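Local coordinates for protein probable polysaccharide deacetylase pdaA (Bacillus subtilis, PDB 1NY1) that removes the acetyl group from N-acetylmuramic acid residues of peptidoglycan, leading to muramic delta-lactam in the spore cortex, and is required for germination, at residues Gln176-Ile187 / Val201-Ala212; Val1-Gly9 / Gly144-Lys152. One frame throughout, in Å; residues are numbered along the deposited sequence.

Contact 1: residues Gln176-Ile187 / Val201-Ala212; sequences QKGKKYAYDHMI and VSRDNAEALDDA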
loop_
_atom_site.group_PDB
_atom_site.type_symbol
_atom_site.label_atom_id
_atom_site.label_comp_id
_atom_site.label_asym_id
_atom_site.label_seq_id
_atom_site.Cartn_x
_atom_site.Cartn_y
_atom_site.Cartn_z
ATOM N N GLN A 176 5.453 -10.744 -17.598
ATOM C CA GLN A 176 6.275 -10.695 -16.391
ATOM C C GLN A 176 7.734 -10.520 -16.808
ATOM O O GLN A 176 8.384 -11.455 -17.276
ATOM C CB GLN A 176 6.048 -11.977 -15.574
ATOM C CG GLN A 176 4.581 -12.107 -15.133
ATOM C CD GLN A 176 4.224 -13.454 -14.519
ATOM O OE1 GLN A 176 3.235 -14.081 -14.908
ATOM N NE2 GLN A 176 5.016 -13.893 -13.553
ATOM N N LYS A 177 8.229 -9.298 -16.629
ATOM C CA LYS A 177 9.577 -8.924 -17.039
ATOM C C LYS A 177 10.780 -9.439 -16.259
ATOM O O LYS A 177 11.904 -9.378 -16.755
ATOM C CB LYS A 177 9.646 -7.400 -17.181
ATOM C CG LYS A 177 8.643 -6.891 -18.214
ATOM C CD LYS A 177 8.826 -5.430 -18.591
ATOM C CE LYS A 177 7.830 -5.048 -19.683
ATOM N NZ LYS A 177 8.087 -3.709 -20.284
ATOM N N GLY A 178 10.576 -9.949 -15.053
ATOM C CA GLY A 178 11.718 -10.473 -14.330
ATOM C C GLY A 178 12.248 -9.643 -13.185
ATOM O O GLY A 178 11.736 -8.564 -12.876
ATOM N N LYS A 179 13.303 -10.155 -12.561
ATOM C CA LYS A 179 13.905 -9.505 -11.410
ATOM C C LYS A 179 14.546 -8.156 -11.688
ATOM O O LYS A 179 14.292 -7.188 -10.974
ATOM C CB LYS A 179 14.947 -10.424 -10.776
ATOM C CG LYS A 179 15.388 -9.941 -9.410
ATOM C CD LYS A 179 16.483 -10.801 -8.809
ATOM C CE LYS A 179 17.829 -10.541 -9.462
ATOM N NZ LYS A 179 18.938 -11.160 -8.668
ATOM N N LYS A 180 15.386 -8.088 -12.715
ATOM C CA LYS A 180 16.058 -6.841 -13.031
ATOM C C LYS A 180 15.098 -5.678 -13.267
ATOM O O LYS A 180 15.338 -4.573 -12.784
ATOM C CB LYS A 180 16.974 -7.035 -14.244
ATOM C CG LYS A 180 17.727 -5.787 -14.676
ATOM C CD LYS A 180 18.635 -6.089 -15.858
ATOM C CE LYS A 180 19.143 -4.816 -16.513
ATOM N NZ LYS A 180 19.849 -3.934 -15.549
ATOM N N TYR A 181 14.007 -5.916 -13.991
ATOM C CA TYR A 181 13.049 -4.847 -14.266
ATOM C C TYR A 181 12.521 -4.205 -12.983
ATOM O O TYR A 181 12.519 -2.979 -12.842
ATOM C CB TYR A 181 11.864 -5.374 -15.077
ATOM C CG TYR A 181 10.908 -4.287 -15.510
ATOM C CD1 TYR A 181 11.207 -3.469 -16.599
ATOM C CD2 TYR A 181 9.720 -4.052 -14.818
ATOM C CE1 TYR A 181 10.350 -2.443 -16.991
ATOM C CE2 TYR A 181 8.855 -3.023 -15.200
ATOM C CZ TYR A 181 9.179 -2.225 -16.289
ATOM O OH TYR A 181 8.336 -1.206 -16.678
ATOM N N ALA A 182 12.070 -5.042 -12.052
ATOM C CA ALA A 182 11.521 -4.572 -10.778
ATOM C C ALA A 182 12.588 -3.946 -9.894
ATOM O O ALA A 182 12.377 -2.889 -9.300
ATOM C CB ALA A 182 10.861 -5.738 -10.036
ATOM N N TYR A 183 13.725 -4.624 -9.794
ATOM C CA TYR A 183 14.828 -4.135 -8.984
ATOM C C TYR A 183 15.259 -2.744 -9.452
ATOM O O TYR A 183 15.361 -1.818 -8.650
ATOM C CB TYR A 183 16.002 -5.112 -9.058
ATOM C CG TYR A 183 17.284 -4.576 -8.471
ATOM C CD1 TYR A 183 18.206 -3.896 -9.269
ATOM C CD2 TYR A 183 17.565 -4.722 -7.113
ATOM C CE1 TYR A 183 19.377 -3.376 -8.730
ATOM C CE2 TYR A 183 18.735 -4.199 -6.563
ATOM C CZ TYR A 183 19.633 -3.531 -7.374
ATOM O OH TYR A 183 20.791 -3.015 -6.834
ATOM N N ASP A 184 15.501 -2.595 -10.749
ATOM C CA ASP A 184 15.926 -1.305 -11.281
ATOM C C ASP A 184 14.959 -0.178 -10.951
ATOM O O ASP A 184 15.385 0.949 -10.684
ATOM C CB ASP A 184 16.137 -1.385 -12.795
ATOM C CG ASP A 184 17.416 -2.110 -13.164
ATOM O OD1 ASP A 184 18.289 -2.254 -12.277
ATOM O OD2 ASP A 184 17.560 -2.519 -14.341
ATOM N N HIS A 185 13.660 -0.464 -10.974
ATOM C CA HIS A 185 12.678 0.560 -10.645
ATOM C C HIS A 185 12.699 0.954 -9.176
ATOM O O HIS A 185 12.591 2.131 -8.851
ATOM C CB HIS A 185 11.265 0.106 -11.038
ATOM C CG HIS A 185 10.857 0.551 -12.406
ATOM N ND1 HIS A 185 10.556 -0.332 -13.420
ATOM C CD2 HIS A 185 10.724 1.790 -12.934
ATOM C CE1 HIS A 185 10.258 0.345 -14.514
ATOM N NE2 HIS A 185 10.352 1.634 -14.245
HETATM N N MSE A 186 12.842 -0.026 -8.291
HETATM C CA MSE A 186 12.864 0.255 -6.864
HETATM C C MSE A 186 14.093 1.047 -6.449
HETATM O O MSE A 186 14.042 1.825 -5.499
HETATM C CB MSE A 186 12.782 -1.041 -6.073
HETATM C CG MSE A 186 11.425 -1.712 -6.187
HETATM SE SE MSE A 186 11.219 -3.215 -5.003
HETATM C CE MSE A 186 11.868 -4.625 -6.136
ATOM N N ILE A 187 15.187 0.865 -7.178
ATOM C CA ILE A 187 16.416 1.581 -6.885
ATOM C C ILE A 187 16.364 2.983 -7.492
ATOM O O ILE A 187 16.649 3.973 -6.818
ATOM C CB ILE A 187 17.644 0.829 -7.450
ATOM C CG1 ILE A 187 17.786 -0.536 -6.760
ATOM C CG2 ILE A 187 18.899 1.689 -7.297
ATOM C CD1 ILE A 187 18.016 -0.478 -5.252
ATOM N N VAL A 201 2.603 -10.744 -7.309
ATOM C CA VAL A 201 2.199 -11.763 -8.274
ATOM C C VAL A 201 3.142 -12.012 -9.452
ATOM O O VAL A 201 3.022 -13.032 -10.135
ATOM C CB VAL A 201 0.804 -11.435 -8.866
ATOM C CG1 VAL A 201 -0.247 -11.457 -7.770
ATOM C CG2 VAL A 201 0.824 -10.063 -9.545
ATOM N N SER A 202 4.084 -11.105 -9.693
ATOM C CA SER A 202 4.977 -11.262 -10.840
ATOM C C SER A 202 6.257 -12.048 -10.568
ATOM O O SER A 202 6.856 -11.938 -9.501
ATOM C CB SER A 202 5.323 -9.883 -11.410
ATOM O OG SER A 202 5.762 -9.980 -12.759
ATOM N N ARG A 203 6.676 -12.834 -11.558
ATOM C CA ARG A 203 7.872 -13.658 -11.439
ATOM C C ARG A 203 9.066 -12.911 -10.857
ATOM O O ARG A 203 9.401 -11.809 -11.298
ATOM C CB ARG A 203 8.253 -14.242 -12.806
ATOM C CG ARG A 203 9.458 -15.170 -12.758
ATOM C CD ARG A 203 9.677 -15.844 -14.103
ATOM N NE ARG A 203 9.888 -14.864 -15.158
ATOM C CZ ARG A 203 11.031 -14.222 -15.361
ATOM N NH1 ARG A 203 12.076 -14.462 -14.579
ATOM N NH2 ARG A 203 11.127 -13.325 -16.336
ATOM N N ASP A 204 9.682 -13.528 -9.851
ATOM C CA ASP A 204 10.854 -12.997 -9.171
ATOM C C ASP A 204 10.691 -11.697 -8.382
ATOM O O ASP A 204 11.691 -11.088 -7.998
ATOM C CB ASP A 204 12.007 -12.844 -10.178
ATOM C CG ASP A 204 12.753 -14.150 -10.420
ATOM O OD1 ASP A 204 12.361 -15.188 -9.851
ATOM O OD2 ASP A 204 13.745 -14.141 -11.179
ATOM N N ASN A 205 9.458 -11.263 -8.121
ATOM C CA ASN A 205 9.277 -10.025 -7.369
ATOM C C ASN A 205 9.890 -10.126 -5.971
ATOM O O ASN A 205 10.424 -9.144 -5.458
ATOM C CB ASN A 205 7.790 -9.624 -7.270
ATOM C CG ASN A 205 6.984 -10.527 -6.346
ATOM O OD1 ASN A 205 6.416 -11.542 -6.770
ATOM N ND2 ASN A 205 6.933 -10.159 -5.075
ATOM N N ALA A 206 9.836 -11.308 -5.360
ATOM C CA ALA A 206 10.406 -11.493 -4.023
ATOM C C ALA A 206 11.929 -11.344 -4.052
ATOM O O ALA A 206 12.521 -10.741 -3.154
ATOM C CB ALA A 206 10.028 -12.864 -3.471
ATOM N N GLU A 207 12.553 -11.908 -5.083
ATOM C CA GLU A 207 14.000 -11.825 -5.241
ATOM C C GLU A 207 14.407 -10.377 -5.527
ATOM O O GLU A 207 15.424 -9.898 -5.025
ATOM C CB GLU A 207 14.464 -12.734 -6.389
ATOM C CG GLU A 207 14.391 -14.250 -6.128
ATOM C CD GLU A 207 12.970 -14.812 -6.040
ATOM O OE1 GLU A 207 12.014 -14.160 -6.508
ATOM O OE2 GLU A 207 12.817 -15.935 -5.514
ATOM N N ALA A 208 13.614 -9.677 -6.336
ATOM C CA ALA A 208 13.923 -8.286 -6.645
ATOM C C ALA A 208 13.847 -7.472 -5.357
ATOM O O ALA A 208 14.715 -6.642 -5.088
ATOM C CB ALA A 208 12.941 -7.731 -7.681
ATOM N N LEU A 209 12.816 -7.722 -4.552
ATOM C CA LEU A 209 12.642 -7.004 -3.291
ATOM C C LEU A 209 13.801 -7.290 -2.336
ATOM O O LEU A 209 14.291 -6.392 -1.644
ATOM C CB LEU A 209 11.321 -7.399 -2.626
ATOM C CG LEU A 209 10.983 -6.737 -1.281
ATOM C CD1 LEU A 209 10.793 -5.230 -1.457
ATOM C CD2 LEU A 209 9.706 -7.358 -0.731
ATOM N N ASP A 210 14.234 -8.546 -2.300
ATOM C CA ASP A 210 15.345 -8.948 -1.442
ATOM C C ASP A 210 16.580 -8.102 -1.801
ATOM O O ASP A 210 17.213 -7.508 -0.925
ATOM C CB ASP A 210 15.621 -10.444 -1.645
ATOM C CG ASP A 210 16.594 -11.020 -0.630
ATOM O OD1 ASP A 210 17.080 -10.285 0.266
ATOM O OD2 ASP A 210 16.869 -12.232 -0.735
ATOM N N ASP A 211 16.908 -8.037 -3.090
ATOM C CA ASP A 211 18.061 -7.263 -3.559
ATOM C C ASP A 211 17.891 -5.767 -3.324
ATOM O O ASP A 211 18.836 -5.073 -2.944
ATOM C CB ASP A 211 18.303 -7.494 -5.055
ATOM C CG ASP A 211 18.731 -8.918 -5.373
ATOM O OD1 ASP A 211 18.928 -9.714 -4.431
ATOM O OD2 ASP A 211 18.872 -9.235 -6.571
ATOM N N ALA A 212 16.683 -5.272 -3.564
ATOM C CA ALA A 212 16.388 -3.855 -3.390
ATOM C C ALA A 212 16.571 -3.418 -1.943
ATOM O O ALA A 212 17.180 -2.386 -1.677
ATOM C CB ALA A 212 14.964 -3.555 -3.855
HETATM O O HOH W 1 8.237 -10.262 -13.508
HETATM O O HOH W 2 10.164 -9.155 -10.606
HETATM O O HOH W 3 14.190 -12.777 -13.324
#

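Contact 2: residues Val1-Gly9 / Gly144-Lys152; sequences VPNEPINWG and GVFSEYVLK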
loop_
_atom_site.group_PDB
_atom_site.type_symbol
_atom_site.label_atom_id
_atom_site.label_comp_id
_atom_site.label_asym_id
_atom_site.label_seq_id
_atom_site.Cartn_x
_atom_site.Cartn_y
_atom_site.Cartn_z
ATOM N N VAL A 1 -20.153 17.732 -0.866
ATOM C CA VAL A 1 -18.817 17.681 -1.520
ATOM C C VAL A 1 -18.904 17.000 -2.879
ATOM O O VAL A 1 -19.716 16.101 -3.085
ATOM C CB VAL A 1 -17.796 16.913 -0.653
ATOM C CG1 VAL A 1 -17.647 17.599 0.693
ATOM C CG2 VAL A 1 -18.241 15.470 -0.475
ATOM N N PRO A 2 -18.056 17.421 -3.827
ATOM C CA PRO A 2 -18.061 16.832 -5.169
ATOM C C PRO A 2 -17.657 15.361 -5.201
ATOM O O PRO A 2 -16.891 14.892 -4.358
ATOM C CB PRO A 2 -17.085 17.720 -5.937
ATOM C CG PRO A 2 -16.119 18.143 -4.882
ATOM C CD PRO A 2 -17.020 18.462 -3.712
ATOM N N ASN A 3 -18.188 14.638 -6.181
ATOM C CA ASN A 3 -17.877 13.227 -6.334
ATOM C C ASN A 3 -17.289 12.953 -7.712
ATOM O O ASN A 3 -17.588 11.936 -8.343
ATOM C CB ASN A 3 -19.126 12.370 -6.114
ATOM C CG ASN A 3 -18.824 10.883 -6.167
ATOM O OD1 ASN A 3 -17.800 10.427 -5.650
ATOM N ND2 ASN A 3 -19.717 10.116 -6.779
ATOM N N GLU A 4 -16.455 13.874 -8.178
ATOM C CA GLU A 4 -15.809 13.719 -9.474
ATOM C C GLU A 4 -14.681 12.707 -9.338
ATOM O O GLU A 4 -13.768 12.898 -8.540
ATOM C CB GLU A 4 -15.255 15.064 -9.955
ATOM C CG GLU A 4 -16.315 16.002 -10.501
ATOM C CD GLU A 4 -16.924 15.488 -11.792
ATOM O OE1 GLU A 4 -16.155 15.240 -12.746
ATOM O OE2 GLU A 4 -18.164 15.334 -11.850
ATOM N N PRO A 5 -14.743 11.603 -10.100
ATOM C CA PRO A 5 -13.709 10.565 -10.048
ATOM C C PRO A 5 -12.302 11.132 -10.241
ATOM O O PRO A 5 -12.071 11.982 -11.107
ATOM C CB PRO A 5 -14.113 9.627 -11.178
ATOM C CG PRO A 5 -15.602 9.715 -11.153
ATOM C CD PRO A 5 -15.845 11.199 -10.992
ATOM N N ILE A 6 -11.369 10.652 -9.424
ATOM C CA ILE A 6 -9.978 11.087 -9.477
ATOM C C ILE A 6 -9.094 9.845 -9.413
ATOM O O ILE A 6 -9.262 9.013 -8.525
ATOM C CB ILE A 6 -9.631 12.000 -8.270
ATOM C CG1 ILE A 6 -10.589 13.192 -8.217
ATOM C CG2 ILE A 6 -8.197 12.496 -8.384
ATOM C CD1 ILE A 6 -10.398 14.072 -6.997
ATOM N N ASN A 7 -8.173 9.702 -10.361
ATOM C CA ASN A 7 -7.273 8.554 -10.354
ATOM C C ASN A 7 -5.934 9.012 -9.787
ATOM O O ASN A 7 -5.336 9.965 -10.288
ATOM C CB ASN A 7 -7.068 7.990 -11.768
ATOM C CG ASN A 7 -8.323 7.339 -12.334
ATOM O OD1 ASN A 7 -8.250 6.537 -13.265
ATOM N ND2 ASN A 7 -9.478 7.691 -11.785
ATOM N N TRP A 8 -5.466 8.347 -8.737
ATOM C CA TRP A 8 -4.195 8.734 -8.150
ATOM C C TRP A 8 -3.069 8.533 -9.156
ATOM O O TRP A 8 -2.825 7.417 -9.612
ATOM C CB TRP A 8 -3.895 7.929 -6.886
ATOM C CG TRP A 8 -2.682 8.453 -6.210
ATOM C CD1 TRP A 8 -1.443 7.878 -6.164
ATOM C CD2 TRP A 8 -2.556 9.728 -5.580
ATOM N NE1 TRP A 8 -0.550 8.723 -5.548
ATOM C CE2 TRP A 8 -1.211 9.867 -5.179
ATOM C CE3 TRP A 8 -3.453 10.773 -5.320
ATOM C CZ2 TRP A 8 -0.740 11.010 -4.529
ATOM C CZ3 TRP A 8 -2.984 11.911 -4.674
ATOM C CH2 TRP A 8 -1.639 12.018 -4.286
ATOM N N GLY A 9 -2.395 9.627 -9.490
ATOM C CA GLY A 9 -1.297 9.593 -10.440
ATOM C C GLY A 9 -0.352 10.735 -10.126
ATOM O O GLY A 9 -0.734 11.690 -9.449
ATOM N N GLY A 144 -6.930 2.952 -7.338
ATOM C CA GLY A 144 -6.514 4.319 -7.089
ATOM C C GLY A 144 -7.566 5.352 -7.445
ATOM O O GLY A 144 -7.257 6.536 -7.579
ATOM N N VAL A 145 -8.810 4.915 -7.597
ATOM C CA VAL A 145 -9.884 5.838 -7.941
ATOM C C VAL A 145 -10.610 6.333 -6.699
ATOM O O VAL A 145 -11.059 5.543 -5.870
ATOM C CB VAL A 145 -10.912 5.186 -8.889
ATOM C CG1 VAL A 145 -12.047 6.156 -9.167
ATOM C CG2 VAL A 145 -10.234 4.784 -10.183
ATOM N N PHE A 146 -10.721 7.650 -6.574
ATOM C CA PHE A 146 -11.394 8.247 -5.430
ATOM C C PHE A 146 -12.065 9.580 -5.792
ATOM O O PHE A 146 -12.238 9.909 -6.969
ATOM C CB PHE A 146 -10.393 8.450 -4.282
ATOM C CG PHE A 146 -9.300 9.440 -4.590
ATOM C CD1 PHE A 146 -8.274 9.120 -5.477
ATOM C CD2 PHE A 146 -9.321 10.708 -4.021
ATOM C CE1 PHE A 146 -7.288 10.050 -5.792
ATOM C CE2 PHE A 146 -8.341 11.645 -4.330
ATOM C CZ PHE A 146 -7.323 11.316 -5.219
ATOM N N SER A 147 -12.443 10.340 -4.771
ATOM C CA SER A 147 -13.089 11.636 -4.957
ATOM C C SER A 147 -13.184 12.278 -3.585
ATOM O O SER A 147 -12.905 11.633 -2.578
ATOM C CB SER A 147 -14.498 11.459 -5.531
ATOM O OG SER A 147 -15.348 10.803 -4.595
ATOM N N GLU A 148 -13.570 13.544 -3.533
ATOM C CA GLU A 148 -13.689 14.197 -2.244
ATOM C C GLU A 148 -14.757 13.465 -1.430
ATOM O O GLU A 148 -14.609 13.278 -0.223
ATOM C CB GLU A 148 -14.049 15.669 -2.431
ATOM C CG GLU A 148 -14.261 16.420 -1.135
ATOM C CD GLU A 148 -13.985 17.898 -1.279
ATOM O OE1 GLU A 148 -13.950 18.383 -2.430
ATOM O OE2 GLU A 148 -13.808 18.573 -0.242
ATOM N N TYR A 149 -15.821 13.033 -2.102
ATOM C CA TYR A 149 -16.903 12.300 -1.450
ATOM C C TYR A 149 -16.387 11.015 -0.801
ATOM O O TYR A 149 -16.753 10.691 0.328
ATOM C CB TYR A 149 -17.993 11.952 -2.468
ATOM C CG TYR A 149 -18.875 10.784 -2.064
ATOM C CD1 TYR A 149 -19.809 10.905 -1.036
ATOM C CD2 TYR A 149 -18.754 9.551 -2.699
ATOM C CE1 TYR A 149 -20.603 9.819 -0.653
ATOM C CE2 TYR A 149 -19.538 8.464 -2.325
ATOM C CZ TYR A 149 -20.458 8.603 -1.303
ATOM O OH TYR A 149 -21.230 7.526 -0.937
ATOM N N VAL A 150 -15.547 10.283 -1.528
ATOM C CA VAL A 150 -14.981 9.034 -1.025
ATOM C C VAL A 150 -14.045 9.297 0.150
ATOM O O VAL A 150 -14.039 8.547 1.127
ATOM C CB VAL A 150 -14.188 8.289 -2.126
ATOM C CG1 VAL A 150 -13.510 7.055 -1.537
ATOM C CG2 VAL A 150 -15.127 7.882 -3.255
ATOM N N LEU A 151 -13.248 10.357 0.045
ATOM C CA LEU A 151 -12.313 10.709 1.109
ATOM C C LEU A 151 -13.060 11.158 2.358
ATOM O O LEU A 151 -12.692 10.800 3.475
ATOM C CB LEU A 151 -11.368 11.823 0.650
ATOM C CG LEU A 151 -10.287 11.449 -0.361
ATOM C CD1 LEU A 151 -9.453 12.677 -0.694
ATOM C CD2 LEU A 151 -9.405 10.346 0.221
ATOM N N LYS A 152 -14.114 11.944 2.158
ATOM C CA LYS A 152 -14.911 12.446 3.266
ATOM C C LYS A 152 -15.613 11.305 3.995
ATOM O O LYS A 152 -15.580 11.223 5.223
ATOM C CB LYS A 152 -15.947 13.445 2.746
ATOM C CG LYS A 152 -16.763 14.111 3.833
ATOM C CD LYS A 152 -17.935 14.879 3.241
ATOM C CE LYS A 152 -18.778 15.521 4.332
ATOM N NZ LYS A 152 -18.011 16.559 5.077
HETATM O O HOH W 4 -14.279 14.599 -6.406
#

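Contact 1: residues Gln176-Ile187 / Val201-Ala212
The salt bridge between K179 and D211 joins two neighbouring helices, 179-188 and 205-219, that flank the parallel sheet of this NodB-type deacetylase. K179 NZ lies 2.8 Å from D211 OD2, and the ammonium meets that oxygen nearly in line with its C-O bond. The lysine leaves with CG trans to its backbone N (chi1 -167°), which lays CG against the backbone of A208, 3.5 Å from A208 CA; the later bend at chi3 turns NZ to D211 OD2. Before the helices, three ordered waters join the loops. One accepts from G178 N, donates to R203 O and also bonds S202 OG; another accepts hydrogen bonds from K179 N and R203 NH1 and donates to D204 OD2; the third donates to R203 O and, weakly, to G178 O. R203 NH2 adds a weak bond to Q176 O.

With segment axes 8.3 Å apart, crossing at -36°, the helices come close around a small residue: A208 is a knob among K179, A182, Y183 and M186, its CB 3.7 Å from A182 CB. The Y183 ring turns an edge to A208 O and A212 N, while its hydroxyl bonds D215. Deeper in, beside L198 and F168, selenomethionine M186 sets CE 3.6 Å from A208 CB.

Contact 2: residues Val1-Gly9 / Gly144-Lys152
I6 and N7 pair antiparallel with F146 and V145 in a two-stranded ribbon by which the N-terminal arm crosses to the strand and helix start at 144-152. I6 and F146 form the hydrogen-bonded pair: I6 N reaches F146 O at 2.7 Å and F146 N reaches I6 O at 2.8 Å, the second bond straighter, 165° at the hydrogen. N7 faces V145 as the non-hydrogen-bonded pair, and W8 N to G144 O extends the ladder. At the other end, Y149 N gives a weak bond to P2 O, and a water donates to E4 O while accepting from E148 N.

S147 is the N-cap of helix 148-156. Its OG accepts from V150 N and donates to N3 OD1 at 2.7 Å, in the carbonyl plane, so the cap hydroxyl is gripped from two sides of the contact; N3 ND2 goes on to T109 O. The N3 amide stands alongside the Y149 ring, planes 74° apart. V1 sets CB against CG of E148 and CG1 against K152 CD; the E148 carboxylate turns to K31 and Y32.

On the ribbon, F146 takes a chi1 of 65°, CG between its backbone N and carbonyl carbon, which brings the ring under I6: I6 CB lies over one face, a CH-pi contact 4.0 Å from the ring centroid. The F146 rim meets W8, with CZ 3.9 Å from W8 CE3.

How the contacts relate
Contact 1 and contact 2 lie on opposite sides of the chain's centre, each about 17 Å from it; their own centres are 31 Å apart and their nearest atoms about 15 Å apart, so they do not touch. In sequence contact 2 closes before contact 1 opens. Each comes near the probable catalytic site at one end. At contact 1, V201 has its side chain about 4 Å from that of H199, the likely proton donor, and the S202 side chain is about 5 Å from that of D170, thought to raise the pKa of the active-site histidine. At contact 2, G144, which has no side chain, is about 7 Å from the side chains of the metal ligand H101 and of D50, the likely proton acceptor.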